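Cyclo(L-leucyl-L-phenylalanyl) synthase (Streptomyces noursei, PDB 3OQV) joins phenylalanine and leucine, delivered as aminoacyl-tRNAs, into the cyclic dipeptide from which the antibacterial albonoursin is made, without using ATP. Local coordinates at residues A[64-69]-A[95-100]. Numbering follows the deposited sequence.
Sequences VVYVDT and DLRRRL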
loop_
_atom_site.group_PDB
_atom_site.type_symbol
_atom_site.label_atom_id
_atom_site.label_comp_id
_atom_site.label_asym_id
_atom_site.label_seq_id
_atom_site.Cartn_x
_atom_site.Cartn_y
_atom_site.Cartn_z
ATOM N N VAL A 64 8.422 0.694 5.433
ATOM C CA VAL A 64 8.139 1.005 4.039
ATOM C C VAL A 64 7.856 -0.307 3.325
ATOM O O VAL A 64 8.661 -1.251 3.382
ATOM C CB VAL A 64 9.322 1.698 3.343
ATOM C CG1 VAL A 64 8.929 2.105 1.937
ATOM C CG2 VAL A 64 9.779 2.901 4.132
ATOM N N VAL A 65 6.657 -0.418 2.775
ATOM C CA VAL A 65 6.247 -1.649 2.132
ATOM C C VAL A 65 5.912 -1.320 0.694
ATOM O O VAL A 65 5.058 -0.479 0.416
ATOM C CB VAL A 65 5.047 -2.296 2.839
ATOM C CG1 VAL A 65 4.638 -3.594 2.150
ATOM C CG2 VAL A 65 5.391 -2.550 4.320
ATOM N N TYR A 66 6.623 -1.954 -0.229
ATOM C CA TYR A 66 6.276 -1.810 -1.625
ATOM C C TYR A 66 5.491 -3.021 -2.136
ATOM O O TYR A 66 5.739 -4.159 -1.734
ATOM C CB TYR A 66 7.517 -1.517 -2.470
ATOM C CG TYR A 66 8.524 -2.636 -2.535
ATOM C CD1 TYR A 66 8.511 -3.534 -3.602
ATOM C CD2 TYR A 66 9.558 -2.725 -1.610
ATOM C CE1 TYR A 66 9.453 -4.537 -3.710
ATOM C CE2 TYR A 66 10.539 -3.727 -1.727
ATOM C CZ TYR A 66 10.468 -4.623 -2.784
ATOM O OH TYR A 66 11.399 -5.629 -2.930
ATOM N N VAL A 67 4.432 -2.745 -2.882
ATOM C CA VAL A 67 3.448 -3.777 -3.193
ATOM C C VAL A 67 3.827 -4.471 -4.498
ATOM O O VAL A 67 3.685 -3.905 -5.582
ATOM C CB VAL A 67 2.048 -3.181 -3.320
ATOM C CG1 VAL A 67 1.022 -4.300 -3.515
ATOM C CG2 VAL A 67 1.723 -2.370 -2.076
ATOM N N ASP A 68 4.331 -5.690 -4.377
ATOM C CA ASP A 68 4.892 -6.416 -5.507
ATOM C C ASP A 68 3.981 -7.574 -5.907
ATOM O O ASP A 68 4.285 -8.307 -6.838
ATOM C CB ASP A 68 6.312 -6.913 -5.192
ATOM C CG ASP A 68 6.366 -7.839 -3.979
ATOM O OD1 ASP A 68 5.553 -7.681 -3.041
ATOM O OD2 ASP A 68 7.264 -8.708 -3.947
ATOM N N THR A 69 2.819 -7.672 -5.264
ATOM C CA THR A 69 1.997 -8.881 -5.342
ATOM C C THR A 69 0.779 -8.667 -6.232
ATOM O O THR A 69 0.150 -7.601 -6.188
ATOM C CB THR A 69 1.513 -9.312 -3.942
ATOM O OG1 THR A 69 1.058 -8.161 -3.222
ATOM C CG2 THR A 69 2.653 -9.957 -3.170
ATOM N N ASP A 95 12.558 -1.133 -11.416
ATOM C CA ASP A 95 12.576 0.329 -11.423
ATOM C C ASP A 95 12.200 0.887 -10.036
ATOM O O ASP A 95 12.901 1.743 -9.482
ATOM C CB ASP A 95 11.619 0.861 -12.494
ATOM C CG ASP A 95 12.107 0.581 -13.917
ATOM O OD1 ASP A 95 13.270 0.150 -14.083
ATOM O OD2 ASP A 95 11.324 0.792 -14.875
ATOM N N LEU A 96 11.119 0.365 -9.469
ATOM C CA LEU A 96 10.709 0.715 -8.089
ATOM C C LEU A 96 11.822 0.550 -7.052
ATOM O O LEU A 96 12.135 1.492 -6.307
ATOM C CB LEU A 96 9.493 -0.115 -7.687
ATOM C CG LEU A 96 8.732 0.273 -6.416
ATOM C CD1 LEU A 96 8.523 1.751 -6.384
ATOM C CD2 LEU A 96 7.401 -0.450 -6.382
ATOM N N ARG A 97 12.442 -0.627 -7.017
ATOM C CA ARG A 97 13.504 -0.908 -6.053
ATOM C C ARG A 97 14.720 -0.022 -6.211
ATOM O O ARG A 97 15.284 0.427 -5.219
ATOM C CB ARG A 97 13.944 -2.365 -6.121
ATOM C CG ARG A 97 12.946 -3.326 -5.505
ATOM C CD ARG A 97 13.534 -4.727 -5.447
ATOM N NE ARG A 97 12.492 -5.730 -5.628
ATOM C CZ ARG A 97 12.241 -6.346 -6.776
ATOM N NH1 ARG A 97 12.982 -6.091 -7.851
ATOM N NH2 ARG A 97 11.253 -7.225 -6.848
ATOM N N ARG A 98 15.168 0.164 -7.453
ATOM C CA ARG A 98 16.303 1.037 -7.732
ATOM C C ARG A 98 16.024 2.464 -7.263
ATOM O O ARG A 98 16.862 3.103 -6.620
ATOM C CB ARG A 98 16.636 1.010 -9.227
ATOM C CG ARG A 98 16.719 -0.403 -9.786
ATOM C CD ARG A 98 17.155 -0.468 -11.259
ATOM N NE ARG A 98 17.622 -1.817 -11.586
ATOM C CZ ARG A 98 17.608 -2.352 -12.802
ATOM N NH1 ARG A 98 17.183 -1.644 -13.840
ATOM N NH2 ARG A 98 18.025 -3.600 -12.981
ATOM N N ARG A 99 14.828 2.952 -7.561
ATOM C CA ARG A 99 14.456 4.303 -7.170
ATOM C C ARG A 99 14.369 4.420 -5.633
ATOM O O ARG A 99 14.871 5.383 -5.051
ATOM C CB ARG A 99 13.142 4.704 -7.857
ATOM C CG ARG A 99 12.373 5.834 -7.191
ATOM C CD ARG A 99 11.407 6.514 -8.170
ATOM N NE ARG A 99 11.318 5.809 -9.451
ATOM C CZ ARG A 99 10.383 4.908 -9.753
ATOM N NH1 ARG A 99 10.380 4.318 -10.943
ATOM N NH2 ARG A 99 9.448 4.594 -8.866
ATOM N N LEU A 100 13.809 3.401 -4.985
ATOM C CA LEU A 100 13.704 3.368 -3.516
ATOM C C LEU A 100 15.080 3.278 -2.847
ATOM O O LEU A 100 15.339 3.928 -1.833
ATOM C CB LEU A 100 12.834 2.190 -3.090
ATOM C CG LEU A 100 12.257 2.135 -1.675
ATOM C CD1 LEU A 100 11.749 3.505 -1.229
ATOM C CD2 LEU A 100 11.146 1.093 -1.623
HETATM O O HOH W 1 9.899 -8.207 -4.673
#
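Tyr66 and Arg97 meet at about a right angle, the guanidinium plane turned 76° from the phenol ring. Arg97 donates its NE-H to the tyrosine hydroxyl, NE to OH 2.9 Å, with a moderately bent N-H...O angle of 149°; the oxygen lies practically in the guanidinium plane, at the group's edge. CG and CD of Arg97 pass across the hydroxyl end of the ring, CD 3.4 Å from OH, and the chain, bent at chi3 (-147°), places NE against the oxygen. Closer to the backbones the contact is apolar. CD2 of Leu96 sits 4.1 Å from CB of Tyr66, and CD2 of Leu100, one helical turn on, is 4.1 Å from ring atom CD2; both methyls approach the ring obliquely. Val64 CG1 extends this layer to Leu100 CD2 at 4.3 Å, and Ile36 and Val116 on the flanking strands continue it. Strand 59-67 of the parallel Rossmann-type sheet is thereby packed on helix 82-107, the local axes 10.5 Å apart and nearly antiparallel. On the other side of the strand, Val67 touches the bound dithiane diol. A water accepts from Arg97 NH2 (2.7 Å) and donates to Asp68 OD2, which also hydrogen-bonds Ser120 OG. A phenylalanine in place of Tyr66 would probably keep the leucine contacts but leave Arg97 NE without its acceptor, the guanidinium held from the water side alone among the contacts described. The water bridges carboxylate and guanidinium, whose opposite charges, 5.2 Å apart from Asp68 OD2 to Arg97 NH2, probably attract through it; these polar bonds lie at the outer end of an otherwise apolar strand-helix interface.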